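Local coordinates for protein halogenase PltM (Pseudomonas fluorescens, PDB 6BZN) that halogenates phenolic substrates, accepting several halides, and probably works as an FAD-dependent monooxygenase-type enzyme of the tryptophan halogenase family, at residues 40-44 with 45-49; 231-234 with 235-239; 242-246 with 247-251; 362-365 with 366-370. All blocks are in the same frame, centred on the assembly; numbering follows the deposited sequence. Where two conformers were deposited one is given.

Interaction 1. Residues 40-44 with 45-49; sequences AVLAK and SGLNV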
loop_
_atom_site.group_PDB
_atom_site.type_symbol
_atom_site.label_atom_id
_atom_site.label_comp_id
_atom_site.label_asym_id
_atom_site.label_seq_id
_atom_site.Cartn_x
_atom_site.Cartn_y
_atom_site.Cartn_z
ATOM N N ALA A 40 4.703 -12.253 -14.947
ATOM C CA ALA A 40 4.243 -11.862 -16.256
ATOM C C ALA A 40 5.302 -11.066 -17.008
ATOM O O ALA A 40 5.593 -11.369 -18.159
ATOM C CB ALA A 40 2.966 -11.066 -16.156
ATOM N N VAL A 41 5.883 -10.061 -16.362
ATOM C CA VAL A 41 6.842 -9.185 -17.047
ATOM C C VAL A 41 8.137 -9.916 -17.419
ATOM O O VAL A 41 8.704 -9.660 -18.490
ATOM C CB VAL A 41 7.142 -7.856 -16.288
ATOM C CG1 VAL A 41 5.869 -7.059 -16.052
ATOM C CG2 VAL A 41 7.864 -8.079 -14.969
ATOM N N LEU A 42 8.580 -10.829 -16.556
ATOM C CA LEU A 42 9.761 -11.639 -16.832
ATOM C C LEU A 42 9.483 -12.669 -17.934
ATOM O O LEU A 42 10.299 -12.804 -18.852
ATOM C CB LEU A 42 10.267 -12.316 -15.562
ATOM C CG LEU A 42 10.756 -11.366 -14.470
ATOM C CD1 LEU A 42 11.214 -12.165 -13.272
ATOM C CD2 LEU A 42 11.870 -10.443 -14.902
ATOM N N ALA A 43 8.334 -13.347 -17.876
ATOM C CA ALA A 43 7.975 -14.327 -18.905
ATOM C C ALA A 43 7.811 -13.643 -20.276
ATOM O O ALA A 43 8.315 -14.124 -21.297
ATOM C CB ALA A 43 6.711 -15.078 -18.533
ATOM N N LYS A 44 7.118 -12.509 -20.283
ATOM C CA LYS A 44 6.979 -11.691 -21.494
ATOM C C LYS A 44 8.330 -11.359 -22.137
ATOM O O LYS A 44 8.461 -11.380 -23.373
ATOM C CB LYS A 44 6.217 -10.411 -21.160
ATOM C CG LYS A 44 6.216 -9.326 -22.232
ATOM C CD LYS A 44 5.443 -9.738 -23.466
ATOM C CE LYS A 44 5.681 -8.722 -24.576
ATOM N NZ LYS A 44 4.482 -8.596 -25.435
ATOM N N SER A 45 9.319 -11.082 -21.289
ATOM C CA SER A 45 10.650 -10.631 -21.710
ATOM C C SER A 45 11.622 -11.748 -22.129
ATOM O O SER A 45 12.779 -11.452 -22.456
ATOM C CB SER A 45 11.277 -9.840 -20.552
ATOM O OG SER A 45 10.452 -8.750 -20.190
ATOM N N GLY A 46 11.179 -13.002 -22.080
ATOM C CA GLY A 46 11.956 -14.153 -22.587
ATOM C C GLY A 46 12.551 -15.072 -21.528
ATOM O O GLY A 46 13.377 -15.942 -21.869
ATOM N N LEU A 47 12.161 -14.909 -20.255
ATOM C CA LEU A 47 12.620 -15.813 -19.196
ATOM C C LEU A 47 11.626 -16.948 -18.943
ATOM O O LEU A 47 10.424 -16.772 -19.118
ATOM C CB LEU A 47 12.866 -15.059 -17.882
ATOM C CG LEU A 47 13.832 -13.874 -17.901
ATOM C CD1 LEU A 47 14.205 -13.450 -16.488
ATOM C CD2 LEU A 47 15.082 -14.183 -18.702
ATOM N N ASN A 48 12.150 -18.106 -18.546
ATOM C CA ASN A 48 11.361 -19.255 -18.115
ATOM C C ASN A 48 11.139 -19.082 -16.613
ATOM O O ASN A 48 12.092 -19.110 -15.839
ATOM C CB ASN A 48 12.131 -20.551 -18.413
ATOM C CG ASN A 48 11.258 -21.800 -18.350
ATOM O OD1 ASN A 48 10.026 -21.727 -18.305
ATOM N ND2 ASN A 48 11.905 -22.966 -18.367
ATOM N N VAL A 49 9.884 -18.886 -16.209
ATOM C CA VAL A 49 9.545 -18.524 -14.832
ATOM C C VAL A 49 8.665 -19.595 -14.226
ATOM O O VAL A 49 7.784 -20.115 -14.912
ATOM C CB VAL A 49 8.807 -17.177 -14.836
ATOM C CG1 VAL A 49 8.312 -16.829 -13.453
ATOM C CG2 VAL A 49 9.738 -16.089 -15.368
HETATM O O HOH W 1 9.581 -16.595 -22.122
#

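Interaction 2. Residues 231-234 with 235-239; sequences ALAP and LSRTR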
loop_
_atom_site.group_PDB
_atom_site.type_symbol
_atom_site.label_atom_id
_atom_site.label_comp_id
_atom_site.label_asym_id
_atom_site.label_seq_id
_atom_site.Cartn_x
_atom_site.Cartn_y
_atom_site.Cartn_z
ATOM N N ALA A 231 -25.586 7.119 7.184
ATOM C CA ALA A 231 -25.395 6.801 8.596
ATOM C C ALA A 231 -25.122 8.037 9.438
ATOM O O ALA A 231 -25.550 8.093 10.587
ATOM C CB ALA A 231 -24.261 5.806 8.769
ATOM N N LEU A 232 -24.374 8.997 8.897
ATOM C CA LEU A 232 -23.828 10.097 9.699
ATOM C C LEU A 232 -24.200 11.494 9.211
ATOM O O LEU A 232 -24.732 12.280 9.987
ATOM C CB LEU A 232 -22.309 9.947 9.842
ATOM C CG LEU A 232 -21.905 8.853 10.843
ATOM C CD1 LEU A 232 -20.451 8.441 10.677
ATOM C CD2 LEU A 232 -22.196 9.274 12.276
ATOM N N ALA A 233 -23.911 11.835 7.959
ATOM C CA ALA A 233 -24.214 13.187 7.485
ATOM C C ALA A 233 -24.154 13.255 5.983
ATOM O O ALA A 233 -23.190 12.759 5.391
ATOM C CB ALA A 233 -23.243 14.198 8.079
ATOM N N PRO A 234 -25.164 13.887 5.354
ATOM C CA PRO A 234 -25.169 14.016 3.896
ATOM C C PRO A 234 -24.188 15.070 3.410
ATOM O O PRO A 234 -23.664 15.852 4.218
ATOM C CB PRO A 234 -26.607 14.459 3.606
ATOM C CG PRO A 234 -26.955 15.289 4.810
ATOM C CD PRO A 234 -26.335 14.554 5.964
ATOM N N LEU A 235 -23.986 15.129 2.099
ATOM C CA LEU A 235 -23.071 16.111 1.495
ATOM C C LEU A 235 -23.484 17.553 1.791
ATOM O O LEU A 235 -22.626 18.417 1.926
ATOM C CB LEU A 235 -22.979 15.934 -0.022
ATOM C CG LEU A 235 -22.313 14.674 -0.563
ATOM C CD1 LEU A 235 -22.309 14.726 -2.081
ATOM C CD2 LEU A 235 -20.901 14.548 -0.013
ATOM N N SER A 236 -24.794 17.801 1.870
ATOM C CA SER A 236 -25.326 19.132 2.228
ATOM C C SER A 236 -24.916 19.609 3.627
ATOM O O SER A 236 -24.883 20.820 3.888
ATOM C CB SER A 236 -26.850 19.134 2.105
ATOM O OG SER A 236 -27.419 18.177 2.980
ATOM N N ARG A 237 -24.615 18.667 4.525
ATOM C CA ARG A 237 -24.112 18.978 5.854
ATOM C C ARG A 237 -22.586 19.052 5.901
ATOM O O ARG A 237 -22.031 19.992 6.459
ATOM C CB ARG A 237 -24.634 17.949 6.867
ATOM C CG ARG A 237 -24.107 18.078 8.282
ATOM C CD ARG A 237 -24.464 19.408 8.932
ATOM N NE ARG A 237 -23.778 19.542 10.217
ATOM C CZ ARG A 237 -22.546 20.012 10.395
ATOM N NH1 ARG A 237 -21.803 20.427 9.372
ATOM N NH2 ARG A 237 -22.047 20.073 11.624
ATOM N N THR A 238 -21.899 18.059 5.337
ATOM C CA THR A 238 -20.444 18.021 5.420
ATOM C C THR A 238 -19.776 19.023 4.491
ATOM O O THR A 238 -18.671 19.471 4.772
ATOM C CB THR A 238 -19.885 16.618 5.104
ATOM O OG1 THR A 238 -20.242 16.263 3.774
ATOM C CG2 THR A 238 -20.427 15.605 6.074
ATOM N N ARG A 239 -20.441 19.358 3.386
ATOM C CA ARG A 239 -19.868 20.187 2.322
ATOM C C ARG A 239 -18.675 19.519 1.632
ATOM O O ARG A 239 -17.876 20.194 0.970
ATOM C CB ARG A 239 -19.461 21.586 2.827
ATOM C CG ARG A 239 -20.501 22.272 3.710
ATOM C CD ARG A 239 -20.045 23.686 4.050
ATOM N NE ARG A 239 -20.885 24.322 5.064
ATOM C CZ ARG A 239 -20.760 25.588 5.483
ATOM N NH1 ARG A 239 -21.591 26.061 6.413
ATOM N NH2 ARG A 239 -19.820 26.397 4.981
HETATM O O HOH W 2 -21.202 13.672 3.517
#

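Interaction 3. Residues 242-246 with 247-251; sequences IELFK and STLHH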
loop_
_atom_site.group_PDB
_atom_site.type_symbol
_atom_site.label_atom_id
_atom_site.label_comp_id
_atom_site.label_asym_id
_atom_site.label_seq_id
_atom_site.Cartn_x
_atom_site.Cartn_y
_atom_site.Cartn_z
ATOM N N ILE A 242 -16.913 15.212 -2.408
ATOM C CA ILE A 242 -17.129 13.816 -2.802
ATOM C C ILE A 242 -17.923 13.102 -1.725
ATOM O O ILE A 242 -17.798 13.430 -0.543
ATOM C CB ILE A 242 -15.794 13.067 -3.045
ATOM C CG1 ILE A 242 -14.891 13.099 -1.797
ATOM C CG2 ILE A 242 -15.081 13.670 -4.242
ATOM C CD1 ILE A 242 -13.656 12.222 -1.894
ATOM N N GLU A 243 -18.746 12.134 -2.134
ATOM C CA GLU A 243 -19.403 11.252 -1.179
ATOM C C GLU A 243 -18.327 10.458 -0.452
ATOM O O GLU A 243 -17.456 9.857 -1.104
ATOM C CB GLU A 243 -20.322 10.244 -1.865
ATOM C CG GLU A 243 -21.537 10.802 -2.574
ATOM C CD GLU A 243 -22.217 9.757 -3.443
ATOM O OE1 GLU A 243 -22.369 8.592 -3.008
ATOM O OE2 GLU A 243 -22.585 10.091 -4.578
ATOM N N LEU A 244 -18.389 10.428 0.871
ATOM C CA LEU A 244 -17.431 9.634 1.639
ATOM C C LEU A 244 -17.634 8.136 1.366
ATOM O O LEU A 244 -16.681 7.363 1.447
ATOM C CB LEU A 244 -17.487 9.924 3.129
ATOM C CG LEU A 244 -17.378 11.346 3.701
ATOM C CD1 LEU A 244 -16.589 11.327 5.005
ATOM C CD2 LEU A 244 -16.797 12.365 2.753
ATOM N N PHE A 245 -18.866 7.758 1.008
ATOM C CA PHE A 245 -19.190 6.419 0.510
ATOM C C PHE A 245 -18.315 6.011 -0.681
ATOM O O PHE A 245 -17.915 4.852 -0.791
ATOM C CB PHE A 245 -20.677 6.372 0.110
ATOM C CG PHE A 245 -21.181 5.014 -0.308
ATOM C CD1 PHE A 245 -20.950 3.882 0.479
ATOM C CD2 PHE A 245 -21.948 4.871 -1.472
ATOM C CE1 PHE A 245 -21.435 2.632 0.095
ATOM C CE2 PHE A 245 -22.444 3.617 -1.854
ATOM C CZ PHE A 245 -22.194 2.505 -1.057
ATOM N N LYS A 246 -18.030 6.977 -1.554
ATOM C CA LYS A 246 -17.160 6.808 -2.709
ATOM C C LYS A 246 -15.733 7.271 -2.398
ATOM O O LYS A 246 -15.098 7.956 -3.195
ATOM C CB LYS A 246 -17.726 7.577 -3.919
ATOM C CG LYS A 246 -19.112 7.131 -4.368
ATOM C CD LYS A 246 -19.493 7.821 -5.670
ATOM C CE LYS A 246 -20.921 7.506 -6.122
ATOM N NZ LYS A 246 -21.069 6.118 -6.635
ATOM N N SER A 247 -15.227 6.858 -1.242
ATOM C CA SER A 247 -13.885 7.178 -0.798
ATOM C C SER A 247 -13.374 6.064 0.103
ATOM O O SER A 247 -14.150 5.251 0.611
ATOM C CB SER A 247 -13.890 8.495 -0.016
ATOM O OG SER A 247 -14.315 8.308 1.325
ATOM N N THR A 248 -12.070 6.037 0.303
ATOM C CA THR A 248 -11.486 5.257 1.382
ATOM C C THR A 248 -11.637 6.073 2.659
ATOM O O THR A 248 -10.935 7.056 2.858
ATOM C CB THR A 248 -10.009 5.003 1.120
ATOM O OG1 THR A 248 -9.861 4.481 -0.210
ATOM C CG2 THR A 248 -9.404 4.049 2.150
ATOM N N LEU A 249 -12.552 5.647 3.516
ATOM C CA LEU A 249 -12.922 6.393 4.700
ATOM C C LEU A 249 -12.138 5.869 5.892
ATOM O O LEU A 249 -12.132 4.654 6.152
ATOM C CB LEU A 249 -14.427 6.274 4.916
ATOM C CG LEU A 249 -15.052 6.680 6.242
ATOM C CD1 LEU A 249 -14.708 8.115 6.602
ATOM C CD2 LEU A 249 -16.558 6.478 6.137
ATOM N N HIS A 250 -11.488 6.796 6.596
ATOM C CA HIS A 250 -10.674 6.516 7.766
ATOM C C HIS A 250 -11.334 7.196 8.957
ATOM O O HIS A 250 -11.384 8.431 9.008
ATOM C CB HIS A 250 -9.277 7.130 7.595
ATOM C CG HIS A 250 -8.540 6.688 6.368
ATOM N ND1 HIS A 250 -8.898 7.077 5.096
ATOM C CD2 HIS A 250 -7.415 5.946 6.226
ATOM C CE1 HIS A 250 -8.052 6.558 4.221
ATOM N NE2 HIS A 250 -7.144 5.864 4.882
ATOM N N HIS A 251 -11.861 6.413 9.893
ATOM C CA HIS A 251 -12.351 6.948 11.157
ATOM C C HIS A 251 -11.188 6.894 12.119
ATOM O O HIS A 251 -10.688 5.804 12.410
ATOM C CB HIS A 251 -13.488 6.100 11.691
ATOM C CG HIS A 251 -14.753 6.268 10.933
ATOM N ND1 HIS A 251 -15.438 7.459 10.890
ATOM C CD2 HIS A 251 -15.471 5.394 10.195
ATOM C CE1 HIS A 251 -16.524 7.317 10.156
ATOM N NE2 HIS A 251 -16.567 6.070 9.733
#

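Interaction 4. Residues 362-365 with 366-370; sequences LRLA and PKVLD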
loop_
_atom_site.group_PDB
_atom_site.type_symbol
_atom_site.label_atom_id
_atom_site.label_comp_id
_atom_site.label_asym_id
_atom_site.label_seq_id
_atom_site.Cartn_x
_atom_site.Cartn_y
_atom_site.Cartn_z
ATOM N N LEU A 362 9.076 -2.803 -10.696
ATOM C CA LEU A 362 9.499 -1.970 -11.799
ATOM C C LEU A 362 11.011 -1.731 -11.810
ATOM O O LEU A 362 11.638 -1.719 -12.876
ATOM C CB LEU A 362 8.729 -0.661 -11.711
ATOM C CG LEU A 362 8.668 0.332 -12.849
ATOM C CD1 LEU A 362 8.302 -0.302 -14.179
ATOM C CD2 LEU A 362 7.654 1.392 -12.430
ATOM N N ARG A 363 11.600 -1.580 -10.628
ATOM C CA ARG A 363 13.041 -1.434 -10.500
ATOM C C ARG A 363 13.794 -2.757 -10.660
ATOM O O ARG A 363 14.860 -2.778 -11.275
ATOM C CB ARG A 363 13.393 -0.830 -9.144
ATOM C CG ARG A 363 12.984 0.620 -8.998
ATOM C CD ARG A 363 13.127 1.079 -7.566
ATOM N NE ARG A 363 12.885 2.514 -7.386
ATOM C CZ ARG A 363 13.801 3.480 -7.525
ATOM N NH1 ARG A 363 15.052 3.213 -7.885
ATOM N NH2 ARG A 363 13.458 4.746 -7.298
ATOM N N LEU A 364 13.256 -3.833 -10.091
ATOM C CA LEU A 364 13.931 -5.139 -10.087
ATOM C C LEU A 364 13.954 -5.835 -11.455
ATOM O O LEU A 364 14.975 -6.422 -11.840
ATOM C CB LEU A 364 13.264 -6.064 -9.050
ATOM C CG LEU A 364 13.806 -7.495 -8.955
ATOM C CD1 LEU A 364 15.242 -7.527 -8.461
ATOM C CD2 LEU A 364 12.879 -8.336 -8.074
ATOM N N ALA A 365 12.832 -5.811 -12.172
ATOM C CA ALA A 365 12.660 -6.679 -13.345
ATOM C C ALA A 365 13.713 -6.426 -14.440
ATOM O O ALA A 365 14.285 -7.384 -14.946
ATOM C CB ALA A 365 11.241 -6.604 -13.903
ATOM N N PRO A 366 14.017 -5.148 -14.759
ATOM C CA PRO A 366 15.073 -4.888 -15.748
ATOM C C PRO A 366 16.431 -5.412 -15.320
ATOM O O PRO A 366 17.203 -5.858 -16.174
ATOM C CB PRO A 366 15.097 -3.358 -15.848
ATOM C CG PRO A 366 13.726 -2.954 -15.459
ATOM C CD PRO A 366 13.376 -3.891 -14.341
ATOM N N LYS A 367 16.702 -5.397 -14.012
ATOM C CA LYS A 367 17.970 -5.892 -13.491
ATOM C C LYS A 367 18.049 -7.409 -13.554
ATOM O O LYS A 367 19.107 -7.962 -13.807
ATOM C CB LYS A 367 18.194 -5.385 -12.068
ATOM C CG LYS A 367 18.210 -3.866 -11.992
ATOM C CD LYS A 367 18.372 -3.379 -10.573
ATOM C CE LYS A 367 18.221 -1.864 -10.470
ATOM N NZ LYS A 367 19.322 -1.172 -11.192
ATOM N N VAL A 368 16.936 -8.088 -13.299
ATOM C CA VAL A 368 16.904 -9.552 -13.404
ATOM C C VAL A 368 17.113 -9.960 -14.868
ATOM O O VAL A 368 17.844 -10.915 -15.153
ATOM C CB VAL A 368 15.591 -10.123 -12.808
ATOM C CG1 VAL A 368 15.436 -11.613 -13.098
ATOM C CG2 VAL A 368 15.581 -9.889 -11.306
ATOM N N LEU A 369 16.483 -9.228 -15.788
ATOM C CA LEU A 369 16.665 -9.474 -17.213
ATOM C C LEU A 369 18.119 -9.275 -17.649
ATOM O O LEU A 369 18.653 -10.105 -18.396
ATOM C CB LEU A 369 15.774 -8.567 -18.057
ATOM C CG LEU A 369 14.267 -8.788 -17.979
ATOM C CD1 LEU A 369 13.604 -7.748 -18.873
ATOM C CD2 LEU A 369 13.876 -10.187 -18.398
ATOM N N ASP A 370 18.744 -8.193 -17.185
ATOM C CA ASP A 370 20.168 -7.954 -17.487
ATOM C C ASP A 370 21.040 -9.095 -16.925
ATOM O O ASP A 370 21.920 -9.602 -17.615
ATOM C CB ASP A 370 20.641 -6.593 -16.951
ATOM C CG ASP A 370 22.162 -6.426 -17.017
ATOM O OD1 ASP A 370 22.843 -6.756 -16.011
ATOM O OD2 ASP A 370 22.683 -6.003 -18.080
#

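Interaction 1. Residues 40-44 with 45-49
A Schellman motif ends helix 33-44, the first helix of the Rossmann-type FAD-binding fold, and turns the chain into strand 49-52: Ala43 and Leu42 receive the bonds that come back from Gly46 and Leu47. Gly46 N donates to Ala43 O at 3.2 Å from well above the carbonyl plane, while the bond reaching further back along the chain, Leu47 N to Leu42 O, is 3.1 Å and fairly straight at 161°. Gly46 has positive phi (107°), a backbone conformation readily adopted by glycine. The hydroxyl of Ser45 folds back over the last turn: with OG anti to the carbonyl carbon (chi1 -58°), it donates to Val41 O at 2.6 Å, while Ser45 N is bound only weakly to Val41 O and Leu42 O. Beyond the turn, apolar branches close the corner. Leu42 CD2 meets Leu47 CD1 obliquely, and Val49 CG2 lies 3.8 Å from Leu42 CB. Leu47 also packs on Asp25, a calcium-binding residue whose OD2 accepts from Asn48 N. One water donates to both Ala43 O and Leu47 O, and the CA-H of Ala43 points almost straight at that same Leu47 O, CA to O 3.5 Å.

Interaction 2. Residues 231-234 with 235-239
Pro234 O takes two backbone donors from the turn that follows it, Arg237 N and Thr238 N. Both bonds are 3.0 Å from Pro234 O, but they arrive differently: Thr238 N comes in nearly along the C=O axis with a straight N-H (167°), whereas Arg237 N sits above the carbonyl plane, off the lone pairs, with a more bent N-H (141°). Thr238 OG1 has two partners: it donates to a water at 2.8 Å and accepts from Ser240 N. The same water donates to Ala233 O at 2.9 Å. The torsion that sets OG1 between backbone N and carbonyl carbon (chi1 61°) sends the methyl CG2 the other way, onto Ala233 CB at 3.7 Å. Pro234, whose carbonyl accepts the first N-H groups of the turn, stands at the N-cap position of the short helix 235-238, in the short link that joins it to helix 228-231. Its ring has no N-H to offer and serves as an apolar surface: CG touches Ser236 OG at 3.5 Å, and CD lies against Arg237 CB, the two side chains crossing at a slant. Arg237 CG reaches Ala233 CB, and the bend at chi2 carries the guanidinium away from the turn, where NH1 forms a salt bridge with Asp124. Ala233 and the Arg237 side chain both touch Pro123, and Ala233 and Thr238 pack on Tyr228.

Interaction 3. Residues 242-246 with 247-251
Ser247 and Leu244 meet across a tight turn, the serine hydroxyl swung back toward the leucine carbonyl oxygen, close to the carbonyl plane. OG stands between the backbone N and the carbonyl carbon of its own residue (chi1 80°), and this rotation aims it at Leu244 O, to which it donates at 2.6 Å. OG approaches at a C=O...OG angle of 119°, tilted 17° from the carbonyl plane. The same OG also forms a hydrogen bond with Ser111 OG, so this buried hydroxyl joins the turn to strand 109-114. Behind it, Ile242 CD1 comes up to Ser247 CB at 4.2 Å.

The Leu244 side chain also meets Leu249: its CD1 lies 4.1 Å from CD1 of Leu249, and the two side chains run slantwise to one another, with Tyr228 touching both. Leu249, two residues on from Ser247, also rests its CD1 over one face of the His251 ring, 4.0 Å above the plane and offset toward the rim. That histidine is hydrogen-bonded through ND1 to His115 NE2 and through NE2 to His308 NE2. Before the strand, Leu244 N and Phe245 N both donate to the carboxylate of Glu229, and Lys246 N is tied weakly to Glu243 O at 3.0 Å. The arrangement is that of a side-chain-to-backbone hydrogen bond closing a turn at the entrance to a β-strand, here strand 248-253 of the large mixed sheet, between strands 109-114 and 256-262.

Interaction 4. Residues 362-365 with 366-370
Pro366 and Ala365 meet in the middle of helix 352-374, where the proline ring replaces an N-H and the helix kinks. Among the backbone hydrogen bonds, the turn after the proline keeps its i to i+4 pairs: Val368 N donates to Leu364 O and Leu369 N to Ala365 O, both at 3.0 Å. Leu364 O also receives a weak, strongly bent bond from Lys367 N. Leu369 CG lies close to the carbonyl oxygen of Ala365, 3.3 Å from CG to O. Leu362 O receives no N-H from Pro366, which has none, and faces the ring, with Pro366 CD 3.1 Å away.

Two apolar contacts accompany the kink. The peptide link to proline brings Pro366 CD to 3.5 Å from Ala365 CB. One turn apart, Leu364 CD1 touches Val368 CG2 at 3.7 Å; the leucine has CG anti to its backbone N (chi1 177°), which lays its branch along the helix toward the valine.

As for charged side chains, the aliphatic stem of Lys367 runs past Arg363 O, its CG, CD and CE each 3.6 Å from that oxygen, before the amine reaches Glu452 in a salt bridge. Arg363 pairs through NE with Glu359, one turn earlier.

Around this segment, Leu362, Ala365 and Pro366 face helix 68-81, and Leu362, Arg363 and Pro366 also meet helix 444-452. Leu364 and Lys367 lie on Val385 of helix 383-406, while Leu369 packs on the loop leading to strand 49-52.

Following the chain, all four contacts are local and lie in series, none nested in or crossing another. Interaction 1 closes the turn between helix 33-44 and strand 49-52 of the parallel sheet. Interaction 2 starts the short helix 235-238, and interaction 3 follows it, leading into strand 248-253 of the mixed sheet; the two touch, with Leu235 CD2 lying against Ile242 O. Interaction 4 spans the kink of helix 352-374 and returns to interaction 1, where Val41 rests on Ala365, and the turn after helix 33-44 on Leu369. Two pairs result, on opposite sides of the chain's centre: interactions 1 and 4, and interactions 2 and 3, with centres about 11 Å apart within each pair.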